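Nodulation protein S (Bradyrhizobium sp., PDB 3OFK) catalyses S-adenosyl-L-methionine-dependent N-methylation, probably of an intermediate in the synthesis of the lipochitooligosaccharide Nod factor. Local coordinates at residues I58-G63 with G87-R92; Q132-I137 with I173-E178; A179-E184 with R201-E206. All coordinates share one frame; numbering follows the deposited sequence.

Interaction 1: I58-G63 with G87-R92; sequences IGCAAG and GRACQR. With SAH (S-adenosyl-L-homocysteine), chain E.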
loop_
_atom_site.group_PDB
_atom_site.type_symbol
_atom_site.label_atom_id
_atom_site.label_comp_id
_atom_site.label_asym_id
_atom_site.label_seq_id
_atom_site.Cartn_x
_atom_site.Cartn_y
_atom_site.Cartn_z
ATOM N N ILE A 58 1.349 1.914 -4.626
ATOM C CA ILE A 58 -0.076 2.351 -4.605
ATOM C C ILE A 58 -0.417 2.892 -3.230
ATOM O O ILE A 58 -0.569 2.102 -2.283
ATOM C CB ILE A 58 -1.038 1.211 -4.936
ATOM C CG1 ILE A 58 -0.823 0.784 -6.372
ATOM C CG2 ILE A 58 -2.538 1.653 -4.730
ATOM C CD1 ILE A 58 -1.390 -0.612 -6.706
ATOM N N GLY A 59 -0.576 4.219 -3.140
ATOM C CA GLY A 59 -0.810 4.896 -1.843
ATOM C C GLY A 59 0.499 5.236 -1.123
ATOM O O GLY A 59 1.146 4.361 -0.567
ATOM N N CYS A 60 0.889 6.503 -1.121
ATOM C CA CYS A 60 2.223 6.896 -0.660
ATOM C C CYS A 60 2.249 7.756 0.590
ATOM O O CYS A 60 3.348 8.043 1.107
ATOM C CB CYS A 60 2.961 7.676 -1.770
ATOM S SG CYS A 60 2.136 9.179 -2.414
ATOM N N ALA A 61 1.091 8.175 1.080
ATOM C CA ALA A 61 1.010 9.141 2.192
ATOM C C ALA A 61 2.042 10.238 1.954
ATOM O O ALA A 61 2.072 10.791 0.848
ATOM C CB ALA A 61 1.224 8.468 3.550
ATOM N N ALA A 62 2.890 10.545 2.952
ATOM C CA ALA A 62 3.925 11.599 2.842
ATOM C C ALA A 62 5.271 11.109 2.283
ATOM O O ALA A 62 6.239 11.845 2.320
ATOM C CB ALA A 62 4.150 12.310 4.173
ATOM N N GLY A 63 5.337 9.891 1.778
ATOM C CA GLY A 63 6.547 9.408 1.089
ATOM C C GLY A 63 7.503 8.620 1.959
ATOM O O GLY A 63 8.614 8.335 1.520
ATOM N N GLY A 87 2.158 15.596 -3.565
ATOM C CA GLY A 87 2.936 16.792 -3.305
ATOM C C GLY A 87 3.962 16.612 -2.190
ATOM O O GLY A 87 5.140 16.983 -2.340
ATOM N N ARG A 88 3.497 16.084 -1.062
ATOM C CA ARG A 88 4.375 15.811 0.105
ATOM C C ARG A 88 5.467 14.758 -0.198
ATOM O O ARG A 88 6.652 14.958 0.151
ATOM C CB ARG A 88 3.512 15.410 1.300
ATOM C CG ARG A 88 2.713 16.575 1.882
ATOM C CD ARG A 88 2.115 16.227 3.220
ATOM N NE ARG A 88 3.157 16.136 4.254
ATOM C CZ ARG A 88 2.933 16.128 5.564
ATOM N NH1 ARG A 88 1.691 16.244 6.054
ATOM N NH2 ARG A 88 3.976 16.055 6.394
ATOM N N ALA A 89 5.083 13.671 -0.882
ATOM C CA ALA A 89 5.975 12.559 -1.127
ATOM C C ALA A 89 7.050 12.952 -2.126
ATOM O O ALA A 89 8.230 12.632 -1.906
ATOM C CB ALA A 89 5.212 11.301 -1.598
ATOM N N CYS A 90 6.699 13.681 -3.194
ATOM C CA CYS A 90 7.710 13.996 -4.197
ATOM C C CYS A 90 8.692 15.028 -3.682
ATOM O O CYS A 90 9.812 15.125 -4.212
ATOM C CB CYS A 90 7.121 14.397 -5.548
ATOM S SG CYS A 90 6.548 16.095 -5.710
ATOM N N GLN A 91 8.297 15.795 -2.667
ATOM C CA GLN A 91 9.268 16.659 -1.988
ATOM C C GLN A 91 10.240 15.821 -1.163
ATOM O O GLN A 91 11.444 16.038 -1.162
ATOM C CB GLN A 91 8.567 17.748 -1.142
ATOM C CG GLN A 91 9.514 18.613 -0.317
ATOM C CD GLN A 91 10.184 19.751 -1.101
ATOM O OE1 GLN A 91 9.524 20.584 -1.741
ATOM N NE2 GLN A 91 11.506 19.811 -1.014
ATOM N N ARG A 92 9.710 14.824 -0.483
ATOM C CA ARG A 92 10.526 13.887 0.258
ATOM C C ARG A 92 11.554 13.146 -0.611
ATOM O O ARG A 92 12.728 12.997 -0.205
ATOM C CB ARG A 92 9.604 12.939 0.994
ATOM C CG ARG A 92 10.254 11.889 1.786
ATOM C CD ARG A 92 9.526 11.758 3.085
ATOM N NE ARG A 92 10.151 10.763 3.925
ATOM C CZ ARG A 92 9.764 10.513 5.169
ATOM N NH1 ARG A 92 8.766 11.209 5.705
ATOM N NH2 ARG A 92 10.382 9.571 5.868
HETATM N N SAH E . 1.432 2.533 1.449
HETATM C CA SAH E . 1.928 3.478 2.445
HETATM C CB SAH E . 0.863 4.533 2.731
HETATM C CG SAH E . -0.435 4.116 3.405
HETATM S SD SAH E . -1.526 5.498 3.893
HETATM C C SAH E . 2.388 2.817 3.754
HETATM O O SAH E . 2.101 1.647 4.015
HETATM O OXT SAH E . 3.058 3.450 4.568
HETATM C "C5'" SAH E . -2.733 5.260 2.548
HETATM C "C4'" SAH E . -2.524 6.023 1.254
HETATM O "O4'" SAH E . -3.417 5.498 0.272
HETATM C "C3'" SAH E . -2.799 7.522 1.356
HETATM O "O3'" SAH E . -1.773 8.251 0.669
HETATM C "C2'" SAH E . -4.160 7.666 0.656
HETATM O "O2'" SAH E . -4.332 8.935 0.073
HETATM C "C1'" SAH E . -4.056 6.582 -0.381
HETATM N N9 SAH E . -5.307 6.077 -0.993
HETATM C C8 SAH E . -6.505 5.831 -0.371
HETATM N N7 SAH E . -7.359 5.331 -1.289
HETATM C C5 SAH E . -6.735 5.245 -2.477
HETATM C C6 SAH E . -7.190 4.747 -3.698
HETATM N N6 SAH E . -8.489 4.353 -3.808
HETATM N N1 SAH E . -6.325 4.768 -4.764
HETATM C C2 SAH E . -5.021 5.224 -4.593
HETATM N N3 SAH E . -4.581 5.686 -3.357
HETATM C C4 SAH E . -5.426 5.679 -2.302
HETATM O O HOH W 1 7.396 13.540 4.542
#

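Interaction 2: Q132-I137 with I173-E178; sequences QMRTAI and ITILTE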
loop_
_atom_site.group_PDB
_atom_site.type_symbol
_atom_site.label_atom_id
_atom_site.label_comp_id
_atom_site.label_asym_id
_atom_site.label_seq_id
_atom_site.Cartn_x
_atom_site.Cartn_y
_atom_site.Cartn_z
ATOM N N GLN A 132 -15.563 -3.195 -5.657
ATOM C CA GLN A 132 -14.425 -2.294 -5.895
ATOM C C GLN A 132 -13.067 -2.914 -5.537
ATOM O O GLN A 132 -12.110 -2.721 -6.286
ATOM C CB GLN A 132 -14.593 -0.968 -5.146
ATOM C CG GLN A 132 -15.768 -0.179 -5.613
ATOM C CD GLN A 132 -15.960 1.089 -4.853
ATOM O OE1 GLN A 132 -15.074 1.543 -4.115
ATOM N NE2 GLN A 132 -17.104 1.696 -5.053
ATOM N N MET A 133 -12.977 -3.654 -4.423
ATOM C CA MET A 133 -11.703 -4.302 -4.073
ATOM C C MET A 133 -11.260 -5.293 -5.151
ATOM O O MET A 133 -10.117 -5.248 -5.588
ATOM C CB MET A 133 -11.756 -4.997 -2.727
ATOM C CG MET A 133 -11.906 -4.065 -1.580
ATOM S SD MET A 133 -11.303 -4.735 0.003
ATOM C CE MET A 133 -12.176 -3.567 1.098
ATOM N N ARG A 134 -12.176 -6.151 -5.584
ATOM C CA ARG A 134 -11.943 -7.093 -6.673
ATOM C C ARG A 134 -11.517 -6.369 -7.948
ATOM O O ARG A 134 -10.600 -6.815 -8.633
ATOM C CB ARG A 134 -13.216 -7.892 -6.977
ATOM C CG ARG A 134 -13.619 -8.847 -5.876
ATOM C CD ARG A 134 -14.488 -9.993 -6.392
ATOM N NE ARG A 134 -14.126 -11.235 -5.697
ATOM C CZ ARG A 134 -14.531 -11.566 -4.467
ATOM N NH1 ARG A 134 -14.121 -12.711 -3.927
ATOM N NH2 ARG A 134 -15.340 -10.760 -3.769
ATOM N N THR A 135 -12.221 -5.298 -8.309
ATOM C CA THR A 135 -11.864 -4.545 -9.503
ATOM C C THR A 135 -10.412 -4.034 -9.385
ATOM O O THR A 135 -9.610 -4.206 -10.291
ATOM C CB THR A 135 -12.798 -3.342 -9.743
ATOM O OG1 THR A 135 -14.081 -3.813 -10.172
ATOM C CG2 THR A 135 -12.237 -2.430 -10.828
ATOM N N ALA A 136 -10.101 -3.394 -8.274
ATOM C CA ALA A 136 -8.737 -2.914 -8.021
ATOM C C ALA A 136 -7.707 -4.056 -8.024
ATOM O O ALA A 136 -6.620 -3.918 -8.538
ATOM C CB ALA A 136 -8.672 -2.187 -6.687
ATOM N N ILE A 137 -8.040 -5.170 -7.403
ATOM C CA ILE A 137 -7.160 -6.315 -7.414
ATOM C C ILE A 137 -6.961 -6.817 -8.836
ATOM O O ILE A 137 -5.834 -7.092 -9.200
ATOM C CB ILE A 137 -7.653 -7.416 -6.491
ATOM C CG1 ILE A 137 -7.503 -6.957 -5.079
ATOM C CG2 ILE A 137 -6.847 -8.704 -6.657
ATOM C CD1 ILE A 137 -8.237 -7.772 -4.128
ATOM N N ILE A 173 -6.139 -11.240 1.051
ATOM C CA ILE A 173 -5.219 -12.350 0.782
ATOM C C ILE A 173 -5.970 -13.477 0.081
ATOM O O ILE A 173 -5.468 -14.066 -0.885
ATOM C CB ILE A 173 -4.514 -12.829 2.082
ATOM C CG1 ILE A 173 -3.429 -11.821 2.503
ATOM C CG2 ILE A 173 -3.870 -14.190 1.891
ATOM C CD1 ILE A 173 -2.874 -12.043 3.872
ATOM N N THR A 174 -7.187 -13.768 0.562
ATOM C CA THR A 174 -8.012 -14.798 -0.037
ATOM C C THR A 174 -8.266 -14.548 -1.513
ATOM O O THR A 174 -8.146 -15.473 -2.330
ATOM C CB THR A 174 -9.344 -14.983 0.738
ATOM O OG1 THR A 174 -9.036 -15.450 2.050
ATOM C CG2 THR A 174 -10.271 -16.020 0.050
ATOM N N ILE A 175 -8.626 -13.313 -1.836
ATOM C CA ILE A 175 -8.968 -12.907 -3.201
ATOM C C ILE A 175 -7.709 -12.868 -4.067
ATOM O O ILE A 175 -7.708 -13.347 -5.207
ATOM C CB ILE A 175 -9.642 -11.515 -3.224
ATOM C CG1 ILE A 175 -11.016 -11.564 -2.515
ATOM C CG2 ILE A 175 -9.780 -11.012 -4.664
ATOM C CD1 ILE A 175 -11.664 -10.176 -2.306
ATOM N N LEU A 176 -6.639 -12.306 -3.510
ATOM C CA LEU A 176 -5.350 -12.297 -4.196
ATOM C C LEU A 176 -4.918 -13.694 -4.598
ATOM O O LEU A 176 -4.402 -13.873 -5.692
ATOM C CB LEU A 176 -4.273 -11.658 -3.320
ATOM C CG LEU A 176 -4.320 -10.150 -3.182
ATOM C CD1 LEU A 176 -3.319 -9.654 -2.139
ATOM C CD2 LEU A 176 -4.048 -9.519 -4.507
ATOM N N THR A 177 -5.152 -14.675 -3.715
ATOM C CA THR A 177 -4.701 -16.054 -3.906
ATOM C C THR A 177 -5.379 -16.786 -5.102
ATOM O O THR A 177 -4.845 -17.790 -5.607
ATOM C CB THR A 177 -4.851 -16.896 -2.571
ATOM O OG1 THR A 177 -4.176 -16.229 -1.487
ATOM C CG2 THR A 177 -4.288 -18.346 -2.734
ATOM N N GLU A 178 -6.541 -16.285 -5.535
ATOM C CA GLU A 178 -7.290 -16.834 -6.674
ATOM C C GLU A 178 -6.567 -16.562 -7.980
ATOM O O GLU A 178 -6.718 -17.310 -8.944
ATOM C CB GLU A 178 -8.700 -16.201 -6.778
ATOM C CG GLU A 178 -9.647 -16.427 -5.575
ATOM C CD GLU A 178 -10.823 -15.433 -5.510
ATOM O OE1 GLU A 178 -11.470 -15.348 -4.439
ATOM O OE2 GLU A 178 -11.106 -14.744 -6.514
#

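Interaction 3: A179-E184 with R201-E206; sequences ALTEVE and RFRNPE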
loop_
_atom_site.group_PDB
_atom_site.type_symbol
_atom_site.label_atom_id
_atom_site.label_comp_id
_atom_site.label_asym_id
_atom_site.label_seq_id
_atom_site.Cartn_x
_atom_site.Cartn_y
_atom_site.Cartn_z
ATOM N N ALA A 179 -5.826 -15.453 -8.024
ATOM C CA ALA A 179 -5.093 -15.076 -9.233
ATOM C C ALA A 179 -3.560 -15.272 -9.102
ATOM O O ALA A 179 -2.862 -15.460 -10.111
ATOM C CB ALA A 179 -5.420 -13.621 -9.596
ATOM N N LEU A 180 -3.055 -15.237 -7.871
ATOM C CA LEU A 180 -1.607 -15.207 -7.615
ATOM C C LEU A 180 -1.189 -16.303 -6.654
ATOM O O LEU A 180 -2.024 -16.861 -5.954
ATOM C CB LEU A 180 -1.176 -13.852 -7.045
ATOM C CG LEU A 180 -1.469 -12.602 -7.887
ATOM C CD1 LEU A 180 -1.122 -11.328 -7.081
ATOM C CD2 LEU A 180 -0.684 -12.642 -9.174
ATOM N N THR A 181 0.114 -16.581 -6.626
ATOM C CA THR A 181 0.703 -17.615 -5.780
ATOM C C THR A 181 1.370 -16.971 -4.549
ATOM O O THR A 181 2.258 -16.130 -4.678
ATOM C CB THR A 181 1.740 -18.456 -6.586
ATOM O OG1 THR A 181 1.081 -19.176 -7.644
ATOM C CG2 THR A 181 2.491 -19.472 -5.692
ATOM N N GLU A 182 0.922 -17.333 -3.352
ATOM C CA GLU A 182 1.532 -16.800 -2.132
ATOM C C GLU A 182 2.943 -17.377 -1.974
ATOM O O GLU A 182 3.107 -18.609 -1.984
ATOM C CB GLU A 182 0.697 -17.116 -0.885
ATOM C CG GLU A 182 1.197 -16.347 0.343
ATOM C CD GLU A 182 0.372 -16.577 1.604
ATOM O OE1 GLU A 182 -0.872 -16.458 1.563
ATOM O OE2 GLU A 182 0.973 -16.846 2.657
ATOM N N VAL A 183 3.953 -16.514 -1.856
ATOM C CA VAL A 183 5.344 -16.969 -1.688
ATOM C C VAL A 183 5.836 -16.860 -0.231
ATOM O O VAL A 183 6.763 -17.578 0.162
ATOM C CB VAL A 183 6.349 -16.226 -2.612
ATOM C CG1 VAL A 183 5.801 -16.046 -4.017
ATOM C CG2 VAL A 183 6.754 -14.886 -2.033
ATOM N N GLU A 184 5.224 -15.971 0.554
ATOM C CA GLU A 184 5.645 -15.715 1.936
ATOM C C GLU A 184 4.636 -14.823 2.632
ATOM O O GLU A 184 3.950 -14.064 1.955
ATOM C CB GLU A 184 7.006 -14.989 1.955
ATOM C CG GLU A 184 7.620 -14.845 3.352
ATOM C CD GLU A 184 8.962 -14.129 3.365
ATOM O OE1 GLU A 184 9.528 -13.819 2.287
ATOM O OE2 GLU A 184 9.440 -13.876 4.487
ATOM N N ARG A 201 3.641 -11.668 0.351
ATOM C CA ARG A 201 4.283 -11.451 -0.918
ATOM C C ARG A 201 3.741 -12.498 -1.872
ATOM O O ARG A 201 3.826 -13.706 -1.601
ATOM C CB ARG A 201 5.800 -11.565 -0.756
ATOM C CG ARG A 201 6.615 -11.311 -2.027
ATOM C CD ARG A 201 8.097 -11.395 -1.697
ATOM N NE ARG A 201 8.977 -11.090 -2.830
ATOM C CZ ARG A 201 9.730 -11.972 -3.497
ATOM N NH1 ARG A 201 9.744 -13.268 -3.164
ATOM N NH2 ARG A 201 10.495 -11.548 -4.512
ATOM N N PHE A 202 3.187 -12.026 -2.986
ATOM C CA PHE A 202 2.609 -12.910 -4.008
ATOM C C PHE A 202 3.439 -12.897 -5.289
ATOM O O PHE A 202 4.067 -11.887 -5.623
ATOM C CB PHE A 202 1.176 -12.480 -4.304
ATOM C CG PHE A 202 0.235 -12.669 -3.143
ATOM C CD1 PHE A 202 -0.610 -13.786 -3.077
ATOM C CD2 PHE A 202 0.155 -11.724 -2.138
ATOM C CE1 PHE A 202 -1.465 -13.963 -2.026
ATOM C CE2 PHE A 202 -0.734 -11.895 -1.075
ATOM C CZ PHE A 202 -1.549 -13.018 -1.029
ATOM N N ARG A 203 3.478 -14.033 -5.980
ATOM C CA ARG A 203 4.116 -14.123 -7.277
ATOM C C ARG A 203 3.071 -14.347 -8.355
ATOM O O ARG A 203 2.046 -14.996 -8.136
ATOM C CB ARG A 203 5.142 -15.269 -7.321
ATOM C CG ARG A 203 6.133 -15.136 -8.477
ATOM C CD ARG A 203 7.213 -16.242 -8.516
ATOM N NE ARG A 203 6.639 -17.583 -8.615
ATOM C CZ ARG A 203 6.462 -18.420 -7.591
ATOM N NH1 ARG A 203 6.820 -18.077 -6.351
ATOM N NH2 ARG A 203 5.923 -19.617 -7.808
ATOM N N ASN A 204 3.355 -13.809 -9.531
ATOM C CA ASN A 204 2.491 -13.953 -10.675
ATOM C C ASN A 204 2.836 -15.256 -11.344
ATOM O O ASN A 204 3.889 -15.337 -12.000
ATOM C CB ASN A 204 2.713 -12.804 -11.671
ATOM C CG ASN A 204 1.596 -12.686 -12.703
ATOM O OD1 ASN A 204 0.472 -13.129 -12.474
ATOM N ND2 ASN A 204 1.899 -12.056 -13.829
ATOM N N PRO A 205 1.964 -16.283 -11.195
ATOM C CA PRO A 205 2.259 -17.568 -11.831
ATOM C C PRO A 205 2.149 -17.417 -13.367
ATOM O O PRO A 205 1.088 -17.668 -13.958
ATOM C CB PRO A 205 1.188 -18.492 -11.237
ATOM C CG PRO A 205 0.014 -17.623 -11.027
ATOM C CD PRO A 205 0.571 -16.238 -10.700
ATOM N N GLU A 206 3.239 -16.965 -13.994
ATOM C CA GLU A 206 3.186 -16.492 -15.386
ATOM C C GLU A 206 4.593 -16.191 -15.963
ATOM O O GLU A 206 5.341 -17.084 -16.394
ATOM C CB GLU A 206 2.290 -15.229 -15.457
ATOM C CG GLU A 206 1.194 -15.280 -16.527
ATOM C CD GLU A 206 1.753 -15.143 -17.939
ATOM O OE1 GLU A 206 2.381 -14.097 -18.230
ATOM O OE2 GLU A 206 1.563 -16.078 -18.757
HETATM O O HOH W 2 9.717 -14.232 -0.422
#

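Interaction 1: I58-G63 with G87-R92
A89 presses its methyl group into the glycine-rich turn of 58-63, which follows the first strand of the Rossmann-like methyltransferase fold and forms its cofactor-binding motif I. CB of A89 stands 3.5 Å from CA of G63. A side chain on G63 would run into the A89 backbone, and its absence lets helix 83-92 come this close. SG of C60 reaches the same methyl group at 3.8 Å from A89 CB; a chi1 of 57° swings the sulfur in between the backbone N and the carbonyl carbon of C60.

Two arginines one helical turn apart meet different parts of A62. R88 lays one face of its guanidinium over the alanine methyl, with NE 4.0 Å from A62 CB. A bend at chi3 (71°) turns the group, and the carbonyls of L21, N23 and D24 hold its NH1 and NH2. R92 instead runs past the carbonyl of A62, its CD 3.4 Å from A62 O, and sets a guanidinium face over the carbonyl carbon of G63. Salt bridges to E67 and D30 fix that group, and a water lying in its plane accepts from R92 NH1 and donates to A62 O. The A62 carbonyl also receives a CA-H...O contact from A89 (CA to O 3.5 Å, 148° at the hydrogen). No direct hydrogen bond joins the two segments.

The type II' turn from C60 to G63 is closed by G63 N to C60 O; A61 within it and G59 just before it bind S-adenosyl-L-homocysteine. A side chain on G59 would strike the ribose O4'. The backbone does the binding here: the ligand's amino N donates to G59 O at 2.7 Å, and A61 N donates to ribose O3' at 2.9 Å.

Interaction 2: Q132-I137 with I173-E178
I137 meets I175 and L176 at the centre of a helix-helix contact in one of the outer layers of the alpha/beta/alpha methyltransferase fold. Helices 130-142 and 169-179 run in roughly the same direction there, their local axes 10.6 Å apart and crossing at -42°. The two branches of I137 divide the work. CD1, at the end of the longer one, touches CG2 of I175 at 3.6 Å. CG2, turned anti to the backbone N by a chi1 of -70°, touches CD2 of L176, also at 3.6 Å. In both pairs the side chains cross at about a right angle.

Toward solvent, R134 closes the contact over the other branch of I175. CD1 of I175 sits 3.8 Å from CZ of R134, beneath the centre of one guanidinium face, while CG1 lies 3.6 Å from NH1 of R134. The arginine thus covers the isoleucine with its flat side and leaves an edge for charge: OE1 of E178 lies in the guanidinium plane, 3.8 Å from R134 NH1. Carboxylate and guanidinium are nearly coplanar, 18° apart, but the salt bridge is long and probably contributes only weakly.

Outside this first shell, L176 also rests on L150 and F152 of strand 148-155 and on F202 of strand 196-203, and so ties the helix pair to the sheet. Within helix 169-179 itself, T174 OG1 bonds back to E170 O, and the carbonyl of I173 is gripped twice by T177, whose backbone N and hydroxyl come from opposite faces of the carbonyl plane. The hydroxyl bond is short, with T177 OG1 2.6 Å from I173 O.

Interaction 3: A179-E184 with R201-E206
The ring of F202 is met obliquely by CB of L180 and the backbone of T181 and E182, with E182 CA 3.8 Å from CD1 of F202; I173 and T177 of helix 169-179 also touch it. On the sheet's other side the guanidinium groups of R201 and R203 are approached, again obliquely, by V183 and, at R203, by CG2 of T181. CG1 of V183 lies 3.3 Å from R203 NH1, and its CG2, which the rotation about CA-CB places between the backbone N and the carbonyl carbon, lies 3.6 Å from R201 CG. With an alanine at V183 both branches are gone, which would probably leave the R201 chain and the R203 guanidinium without their shared apolar neighbour. R201 NH2 bonds to S49, and a water links R201 NH1 to OE1 of E184, while OE2 of E184 pairs with R44.

T181 and R203 form a hydrogen-bonded pair, with T181 N 2.9 Å from R203 O and R203 N 2.8 Å from T181 O. R201 O takes V183 N and weakly E184 N. V183 and E184, both opposite R201, form a classic beta bulge in the antiparallel hairpin at the sheet edge, whose reversed strand 196-203 is typical of class I methyltransferases.

Overall arrangement
Along the chain the contacts follow in series, 1 then 2 then 3, all built around one seven-stranded mixed sheet of order 3-2-1-4-5-7-6; interaction 3 lies within the sheet. Interaction 1 lies at the cofactor end of strand 52-58, on the opposite side of the chain's centre from the other two; its centre is about 25 Å from that of interaction 2 and 27 Å from that of interaction 3. Interactions 2 and 3, centres about 12 Å apart, touch through F202, and helix 169-179 leads directly into strand 181-189. The ligand-holding turn is thus separate from the helix pair and the hairpin, whose strand 181-189 ends the sheet.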